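Long-range contacts in acyl-CoA dehydrogenase (Bacillus subtilis, PDB 5LNX), which catalyses the oxidation of saturated acyl-CoA thioesters to 2,3-dehydroacyl-CoA, using FAD as its cofactor: residues G150-I155 against L210-A215; L69-I74 against I244-L249; E291-L296 against Q319-A324. All blocks are in the same frame, centred on the assembly; numbering follows the deposited sequence.

Overall arrangement
Interaction 1 joins two middle-domain strands near the flavin, interaction 2 a helix of the N-terminal domain to one of the C-terminal domain, and interaction 3 two helices within the C-terminal domain. The strand pair is partly buried, with Ile211 exposed, and held by backbone hydrogen bonds; both helix pairs are buried and lack cross-segment hydrogen bonds, interaction 2 adding a CH-pi contact on a histidine ring to its apolar packing, interaction 3 being apolar throughout. Interactions 2 and 3 use four different helices but touch, Ala248 CB lying 3.5 Å from Ser322 N. Interaction 1 stands about 29 Å from interaction 2, centre to centre. Interactions 1 and 3 adjoin different subunits; no other chain touches interaction 2.

Interaction 1 of 3, residues G150-I155 against L210-A215. With FAD (flavin-adenine dinucleotide), chain S.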
# COMPACT_ATOMS: atom_id res chain seq x y z
N GLY D 150 -20.86 4.21 37.83
CA GLY D 150 -19.83 4.44 36.83
C GLY D 150 -20.36 5.08 35.55
O GLY D 150 -21.48 5.58 35.49
N SER D 151 -19.54 5.04 34.51
CA SER D 151 -19.84 5.75 33.26
C SER D 151 -19.50 4.96 32.01
O SER D 151 -18.51 4.23 31.96
CB SER D 151 -19.11 7.09 33.21
OG SER D 151 -17.79 6.91 32.75
N LYS D 152 -20.33 5.13 31.00
CA LYS D 152 -20.02 4.61 29.66
C LYS D 152 -19.70 5.75 28.74
O LYS D 152 -20.12 6.88 28.96
CB LYS D 152 -21.17 3.74 29.12
CG LYS D 152 -21.51 2.56 30.01
CD LYS D 152 -20.32 1.63 30.17
CE LYS D 152 -20.54 0.55 31.20
NZ LYS D 152 -19.60 -0.58 30.96
N ILE D 153 -18.95 5.43 27.68
CA ILE D 153 -18.65 6.39 26.61
C ILE D 153 -18.94 5.84 25.20
O ILE D 153 -19.11 4.62 25.00
CB ILE D 153 -17.18 6.89 26.64
CG1 ILE D 153 -16.17 5.74 26.68
CG2 ILE D 153 -16.91 7.82 27.81
CD1 ILE D 153 -14.77 6.13 26.27
N PHE D 154 -19.08 6.77 24.26
CA PHE D 154 -19.24 6.50 22.82
C PHE D 154 -20.38 5.54 22.53
O PHE D 154 -20.17 4.57 21.81
CB PHE D 154 -17.97 5.88 22.26
CG PHE D 154 -16.74 6.73 22.39
CD1 PHE D 154 -16.79 8.08 22.17
CD2 PHE D 154 -15.51 6.15 22.68
CE1 PHE D 154 -15.66 8.86 22.29
CE2 PHE D 154 -14.37 6.91 22.80
CZ PHE D 154 -14.44 8.27 22.59
N ILE D 155 -21.56 5.77 23.08
CA ILE D 155 -22.66 4.78 23.02
C ILE D 155 -23.63 5.06 21.88
O ILE D 155 -24.39 6.03 21.90
CB ILE D 155 -23.44 4.68 24.34
CG1 ILE D 155 -22.50 4.36 25.51
CG2 ILE D 155 -24.52 3.62 24.24
CD1 ILE D 155 -21.65 3.13 25.30
N LEU D 210 -22.93 7.87 28.98
CA LEU D 210 -23.93 7.46 29.97
C LEU D 210 -23.37 7.58 31.37
O LEU D 210 -22.29 7.06 31.66
CB LEU D 210 -24.37 6.01 29.73
CG LEU D 210 -24.90 5.71 28.33
CD1 LEU D 210 -25.20 4.23 28.19
CD2 LEU D 210 -26.15 6.53 28.04
N ILE D 211 -24.12 8.22 32.24
CA ILE D 211 -23.74 8.33 33.65
C ILE D 211 -24.62 7.42 34.50
O ILE D 211 -25.84 7.42 34.37
CB ILE D 211 -23.72 9.80 34.14
CG1 ILE D 211 -22.56 10.56 33.48
CG2 ILE D 211 -23.55 9.89 35.66
CD1 ILE D 211 -22.45 12.04 33.77
N PHE D 212 -23.96 6.57 35.29
CA PHE D 212 -24.64 5.66 36.23
C PHE D 212 -24.36 6.10 37.65
O PHE D 212 -23.25 5.92 38.17
CB PHE D 212 -24.20 4.19 36.06
CG PHE D 212 -24.73 3.54 34.81
CD1 PHE D 212 -25.96 2.90 34.80
CD2 PHE D 212 -23.96 3.54 33.65
CE1 PHE D 212 -26.42 2.28 33.66
CE2 PHE D 212 -24.42 2.92 32.50
CZ PHE D 212 -25.66 2.30 32.50
N ASP D 213 -25.38 6.66 38.28
CA ASP D 213 -25.30 7.15 39.66
C ASP D 213 -26.29 6.40 40.57
O ASP D 213 -27.49 6.61 40.51
CB ASP D 213 -25.58 8.64 39.69
CG ASP D 213 -25.18 9.28 41.00
OD1 ASP D 213 -24.88 8.54 41.95
OD2 ASP D 213 -25.13 10.53 41.08
N ASN D 214 -25.76 5.53 41.42
CA ASN D 214 -26.59 4.58 42.17
C ASN D 214 -27.83 4.26 41.34
O ASN D 214 -28.96 4.51 41.77
CB ASN D 214 -27.08 5.14 43.55
N ALA D 215 -27.61 3.73 40.14
CA ALA D 215 -28.70 3.47 39.19
C ALA D 215 -29.38 2.15 39.55
O ALA D 215 -28.73 1.11 39.61
CB ALA D 215 -28.19 3.40 37.77
PA FAD S . -8.22 2.40 22.40
O1A FAD S . -8.89 1.03 22.39
O2A FAD S . -7.49 2.96 23.57
O5B FAD S . -7.16 2.32 21.19
C5B FAD S . -6.40 3.41 20.69
C4B FAD S . -5.62 2.85 19.49
O4B FAD S . -4.67 1.97 20.03
C3B FAD S . -6.49 2.06 18.53
O3B FAD S . -6.03 2.19 17.18
C2B FAD S . -6.31 0.63 18.95
O2B FAD S . -6.24 -0.21 17.82
C1B FAD S . -4.95 0.66 19.58
N9A FAD S . -4.71 -0.29 20.66
C8A FAD S . -4.95 -0.14 21.98
N7A FAD S . -4.48 -1.24 22.65
C5A FAD S . -3.95 -2.08 21.73
C6A FAD S . -3.26 -3.38 21.71
N6A FAD S . -3.06 -4.09 22.83
N1A FAD S . -2.82 -3.85 20.52
C2A FAD S . -2.97 -3.20 19.35
N3A FAD S . -3.58 -2.02 19.30
C4A FAD S . -4.07 -1.43 20.43
N1 FAD S . -18.79 1.29 22.40
C2 FAD S . -19.80 0.52 22.86
O2 FAD S . -19.61 -0.12 23.90
N3 FAD S . -21.00 0.40 22.24
C4 FAD S . -21.28 1.07 21.12
O4 FAD S . -22.40 0.97 20.55
C4X FAD S . -20.23 1.95 20.56
N5 FAD S . -20.45 2.65 19.43
C5X FAD S . -19.49 3.48 18.94
C6 FAD S . -19.80 4.23 17.84
C7 FAD S . -18.87 5.05 17.26
C7M FAD S . -19.30 5.73 15.98
C8 FAD S . -17.53 5.18 17.88
C8M FAD S . -16.45 6.07 17.33
C9 FAD S . -17.23 4.46 19.01
C9A FAD S . -18.16 3.60 19.59
N10 FAD S . -17.91 2.88 20.80
C10 FAD S . -18.93 2.03 21.28
C1' FAD S . -16.59 2.91 21.46
C2' FAD S . -15.61 2.04 20.64
O2' FAD S . -15.93 0.64 20.61
C3' FAD S . -14.18 2.26 21.11
O3' FAD S . -13.72 3.50 20.57
C4' FAD S . -13.28 1.10 20.71
O4' FAD S . -13.67 -0.08 21.44
C5' FAD S . -11.77 1.41 20.92
O5' FAD S . -11.39 1.89 22.21
P FAD S . -10.82 3.39 22.48
O1P FAD S . -10.49 3.59 23.95
O2P FAD S . -11.75 4.38 21.83
O3P FAD S . -9.32 3.48 21.90
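Lys152 and Phe212 each carry CG anti to the carbonyl carbon (chi1 -58° and -72°), and from these positions Lys152 CG meets the ring edge at Phe212 CE2, 3.8 Å away. A bend at chi2 then takes the lysine off, its NZ forming a salt bridge with Glu125 and hydrogen bonds to the carbonyl oxygens of Phe167 and Leu123. Leu210, beside Phe212 on the same face of the sheet, sends CD1 to within 3.8 Å of Ile155 CG1, the two side chains crossing at about a right angle. The backbones run antiparallel, as part of the beta domain that lies between the helical domains in the acyl-CoA dehydrogenase fold. Gly150 and Phe212 form one hydrogen-bonded pair, with Phe212 N 2.7 Å from Gly150 O and Gly150 N reaching a lone pair of Phe212 O. Lys152 and Leu210 form the next: Lys152 N lies 2.8 Å from Leu210 O in its carbonyl plane, while Leu210 N comes to Lys152 O from above the plane. Ser151 and Ile211 share the other face as a non-hydrogen-bonded pair. Beyond the pairing the chain turns at Phe154, whose CB packs beside N10 and C1' of FAD, and Ile155 CD1 approaches FAD C2 at 4.0 Å.

Interaction 2 of 3, residues L69-I74 against I244-L249; sequences LAIHEI and IAAQAL
His72 and Leu249 make a CH-pi contact: the methyl CD2 of Leu249 sits over the imidazole face, 3.8 Å from the His72 ring centroid and 7° off its normal. The histidine CG is anti to the backbone N (chi1 170°), which lays the ring beside the second helix, and Leu249 CG adds to the cover at 3.8 Å from His72 NE2. Purely apolar packing continues at Ile71, whose CG2 branch rests 4.2 Å from Ala246 CB. The small alanine lets the backbones come close, with the CA atoms of His72 and Ala246 4.7 Å apart and the short axes 7.6 Å apart at a crossing of -33°. Polar groups are satisfied beyond the pair. Both nitrogens of the buried His72 ring have hydrogen-bond partners, ND1 with Tyr298 OH and NE2 with Glu253 OE1, which should fix its rotation under the leucine methyl. Gln247 OE1 pairs with the hydroxyl of Tyr360, a residue of the FAD pocket. The contact thus joins helix 64-77 of the N-terminal domain to helix 229-265 of the C-terminal domain; helix 9-32 packs against Leu69, Glu73 and Ile74, while helices 277-305 and 311-326 cover Ala245 and helix 311-326 also covers Ala248.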
# COMPACT_ATOMS: atom_id res chain seq x y z
N LEU D 69 -27.56 -8.90 4.93
CA LEU D 69 -27.96 -8.40 3.61
C LEU D 69 -28.68 -7.07 3.71
O LEU D 69 -28.39 -6.12 2.97
CB LEU D 69 -28.85 -9.45 2.95
CG LEU D 69 -29.49 -9.27 1.60
CD1 LEU D 69 -28.49 -9.66 0.53
CD2 LEU D 69 -30.71 -10.18 1.54
N ALA D 70 -29.62 -6.99 4.63
CA ALA D 70 -30.36 -5.75 4.86
C ALA D 70 -29.39 -4.62 5.16
O ALA D 70 -29.33 -3.62 4.45
CB ALA D 70 -31.37 -5.92 5.99
N ILE D 71 -28.57 -4.83 6.19
CA ILE D 71 -27.54 -3.85 6.65
C ILE D 71 -26.59 -3.42 5.54
O ILE D 71 -26.23 -2.25 5.43
CB ILE D 71 -26.71 -4.44 7.79
CG1 ILE D 71 -27.62 -4.66 9.01
CG2 ILE D 71 -25.57 -3.51 8.17
CD1 ILE D 71 -26.89 -5.14 10.25
N HIS D 72 -26.23 -4.37 4.69
CA HIS D 72 -25.45 -4.09 3.48
C HIS D 72 -26.14 -3.08 2.56
O HIS D 72 -25.58 -2.03 2.20
CB HIS D 72 -25.20 -5.39 2.70
CG HIS D 72 -24.60 -5.19 1.34
ND1 HIS D 72 -24.61 -6.17 0.37
CD2 HIS D 72 -23.96 -4.13 0.79
CE1 HIS D 72 -24.01 -5.73 -0.71
NE2 HIS D 72 -23.60 -4.49 -0.49
N GLU D 73 -27.37 -3.42 2.19
CA GLU D 73 -28.20 -2.59 1.33
C GLU D 73 -28.46 -1.19 1.89
O GLU D 73 -28.35 -0.20 1.17
CB GLU D 73 -29.54 -3.29 1.07
CG GLU D 73 -29.39 -4.41 0.06
CD GLU D 73 -28.96 -3.90 -1.31
OE1 GLU D 73 -29.06 -2.68 -1.65
OE2 GLU D 73 -28.45 -4.77 -2.04
N ILE D 74 -28.80 -1.12 3.17
CA ILE D 74 -29.11 0.16 3.83
C ILE D 74 -27.88 1.06 3.87
O ILE D 74 -27.99 2.29 3.79
CB ILE D 74 -29.63 -0.04 5.27
CG1 ILE D 74 -31.08 -0.56 5.22
CG2 ILE D 74 -29.59 1.26 6.04
CD1 ILE D 74 -31.71 -0.83 6.57
N ILE D 244 -20.77 -4.68 10.84
CA ILE D 244 -19.87 -3.51 10.58
C ILE D 244 -19.15 -3.66 9.23
O ILE D 244 -18.93 -2.69 8.53
CB ILE D 244 -18.80 -3.34 11.65
CG1 ILE D 244 -19.46 -3.06 13.01
CG2 ILE D 244 -17.85 -2.21 11.29
CD1 ILE D 244 -20.36 -1.84 13.04
N ALA D 245 -18.85 -4.91 8.88
CA ALA D 245 -18.18 -5.22 7.64
C ALA D 245 -19.10 -4.94 6.44
O ALA D 245 -18.69 -4.36 5.43
CB ALA D 245 -17.76 -6.68 7.63
N ALA D 246 -20.33 -5.42 6.58
CA ALA D 246 -21.44 -5.13 5.67
C ALA D 246 -21.69 -3.63 5.52
O ALA D 246 -22.01 -3.14 4.43
CB ALA D 246 -22.70 -5.82 6.16
N GLN D 247 -21.56 -2.90 6.61
CA GLN D 247 -21.63 -1.43 6.57
C GLN D 247 -20.51 -0.88 5.69
O GLN D 247 -20.76 -0.08 4.78
CB GLN D 247 -21.50 -0.83 7.97
CG GLN D 247 -21.77 0.67 8.04
CD GLN D 247 -21.33 1.31 9.35
OE1 GLN D 247 -20.70 0.67 10.20
NE2 GLN D 247 -21.67 2.58 9.53
N ALA D 248 -19.30 -1.36 5.95
CA ALA D 248 -18.10 -0.95 5.18
C ALA D 248 -18.22 -1.29 3.69
O ALA D 248 -17.67 -0.60 2.84
CB ALA D 248 -16.87 -1.62 5.75
N LEU D 249 -18.91 -2.39 3.42
CA LEU D 249 -19.14 -2.90 2.09
C LEU D 249 -20.05 -1.93 1.32
O LEU D 249 -19.67 -1.38 0.28
CB LEU D 249 -19.78 -4.29 2.17
CG LEU D 249 -20.09 -5.02 0.85
CD1 LEU D 249 -18.84 -5.16 -0.02
CD2 LEU D 249 -20.71 -6.38 1.12

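Interaction 3 of 3, residues E291-L296 against Q319-A324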
# COMPACT_ATOMS: atom_id res chain seq x y z
N GLU D 291 -15.51 -6.99 -4.39
CA GLU D 291 -15.90 -8.38 -4.64
C GLU D 291 -15.28 -9.29 -3.59
O GLU D 291 -15.88 -10.26 -3.15
CB GLU D 291 -15.50 -8.83 -6.04
N ALA D 292 -14.04 -8.98 -3.25
CA ALA D 292 -13.30 -9.67 -2.20
C ALA D 292 -14.03 -9.54 -0.87
O ALA D 292 -14.34 -10.54 -0.21
CB ALA D 292 -11.90 -9.07 -2.09
N ALA D 293 -14.32 -8.29 -0.50
CA ALA D 293 -15.07 -7.96 0.70
C ALA D 293 -16.42 -8.64 0.74
O ALA D 293 -16.79 -9.25 1.75
CB ALA D 293 -15.26 -6.46 0.81
N ARG D 294 -17.16 -8.57 -0.36
CA ARG D 294 -18.50 -9.16 -0.41
C ARG D 294 -18.48 -10.60 0.13
O ARG D 294 -19.30 -10.96 0.97
CB ARG D 294 -19.10 -9.15 -1.81
CG ARG D 294 -20.52 -9.71 -1.81
CD ARG D 294 -21.40 -9.27 -2.96
NE ARG D 294 -20.98 -9.81 -4.25
CZ ARG D 294 -20.17 -9.20 -5.11
NH1 ARG D 294 -19.67 -7.99 -4.83
NH2 ARG D 294 -19.85 -9.80 -6.24
N HIS D 295 -17.52 -11.40 -0.35
CA HIS D 295 -17.48 -12.85 -0.07
C HIS D 295 -17.02 -13.15 1.36
O HIS D 295 -17.46 -14.11 1.98
CB HIS D 295 -16.50 -13.58 -1.00
CG HIS D 295 -16.77 -13.40 -2.46
ND1 HIS D 295 -18.03 -13.28 -2.99
CD2 HIS D 295 -15.91 -13.31 -3.49
CE1 HIS D 295 -17.93 -13.10 -4.29
NE2 HIS D 295 -16.65 -13.12 -4.62
N LEU D 296 -16.11 -12.33 1.86
CA LEU D 296 -15.68 -12.43 3.25
C LEU D 296 -16.87 -12.24 4.19
O LEU D 296 -17.06 -13.02 5.12
CB LEU D 296 -14.64 -11.36 3.58
CG LEU D 296 -13.24 -11.56 3.02
CD1 LEU D 296 -12.39 -10.36 3.37
CD2 LEU D 296 -12.60 -12.83 3.55
N GLN D 319 -12.04 -6.10 9.13
CA GLN D 319 -10.77 -5.47 8.79
C GLN D 319 -10.64 -5.21 7.28
O GLN D 319 -10.10 -4.18 6.85
CB GLN D 319 -9.60 -6.35 9.25
CG GLN D 319 -8.21 -5.77 8.98
CD GLN D 319 -7.54 -6.31 7.73
OE1 GLN D 319 -7.31 -7.52 7.61
NE2 GLN D 319 -7.36 -5.45 6.73
N PHE D 320 -11.08 -6.17 6.48
CA PHE D 320 -10.90 -6.07 5.03
C PHE D 320 -11.81 -5.00 4.43
O PHE D 320 -11.35 -4.06 3.79
CB PHE D 320 -11.12 -7.41 4.32
CG PHE D 320 -10.64 -7.39 2.92
CD1 PHE D 320 -9.30 -7.65 2.63
CD2 PHE D 320 -11.48 -6.94 1.90
CE1 PHE D 320 -8.82 -7.54 1.33
CE2 PHE D 320 -11.00 -6.81 0.60
CZ PHE D 320 -9.67 -7.11 0.33
N ALA D 321 -13.11 -5.17 4.68
CA ALA D 321 -14.13 -4.24 4.18
C ALA D 321 -13.87 -2.82 4.66
O ALA D 321 -13.87 -1.88 3.87
CB ALA D 321 -15.51 -4.71 4.59
N SER D 322 -13.56 -2.69 5.94
CA SER D 322 -13.30 -1.37 6.55
C SER D 322 -12.15 -0.65 5.84
O SER D 322 -12.29 0.48 5.40
CB SER D 322 -13.03 -1.48 8.07
OG SER D 322 -11.91 -2.29 8.38
N ASP D 323 -11.01 -1.30 5.76
CA ASP D 323 -9.82 -0.72 5.12
C ASP D 323 -10.08 -0.43 3.65
O ASP D 323 -9.63 0.57 3.12
CB ASP D 323 -8.62 -1.68 5.23
CG ASP D 323 -8.05 -1.75 6.64
OD1 ASP D 323 -8.54 -1.01 7.50
OD2 ASP D 323 -7.10 -2.52 6.86
N ALA D 324 -10.74 -1.36 3.00
CA ALA D 324 -11.10 -1.24 1.58
C ALA D 324 -11.98 -0.02 1.36
O ALA D 324 -11.89 0.67 0.35
CB ALA D 324 -11.81 -2.51 1.09
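Phe320 packs against Ala292, Ala293 and Leu296 where helices 277-305 and 311-326 run antiparallel, successive members of the helical C-terminal domain characteristic of acyl-CoA dehydrogenases. The short segments cross at -150°, their axes 9.1 Å apart. In Phe320 CG points opposite the main-chain N (chi1 -167°), a setting that sends the ring across to the partner helix. There CE2 lies 3.6 Å from Ala292 CB, a methyl that comes in obliquely and also touches CZ. Ala293 meets the same ring differently: its CB is in the ring plane, at the edge, 4.0 Å from Phe320 CD2. Leu296 uses its CD1 branch. This side chain crosses the phenylalanine at about a right angle, and CD1 contacts the root of the ring at Phe320 CB and CG. Replacing Phe320 by an alanine would probably leave Ala292 CB and Leu296 CD1 without their aromatic partner and open a gap between the two helices. Alongside the ring, Ala293 CB and Ala321 CB meet methyl to methyl at 4.2 Å, in the place where the two CA atoms come to 5.2 Å.

Helix 229-265 closes over this alanine pair, Leu249 touching Ala293 and Ala248 touching Ala321. Phe320 itself also packs on Phe320 of the third subunit, and Gln319 on Thr288 of that subunit, placing the pair of helices at a subunit interface. One turn of helix 311-326 is linked by a side-chain hydrogen bond between Gln319 and Asp323, whose carboxylate also forms a salt bridge with Arg368. Gln319 NE2 reaches Asp323 OD2 at 2.9 Å, approaching from 50° out of the carboxylate plane.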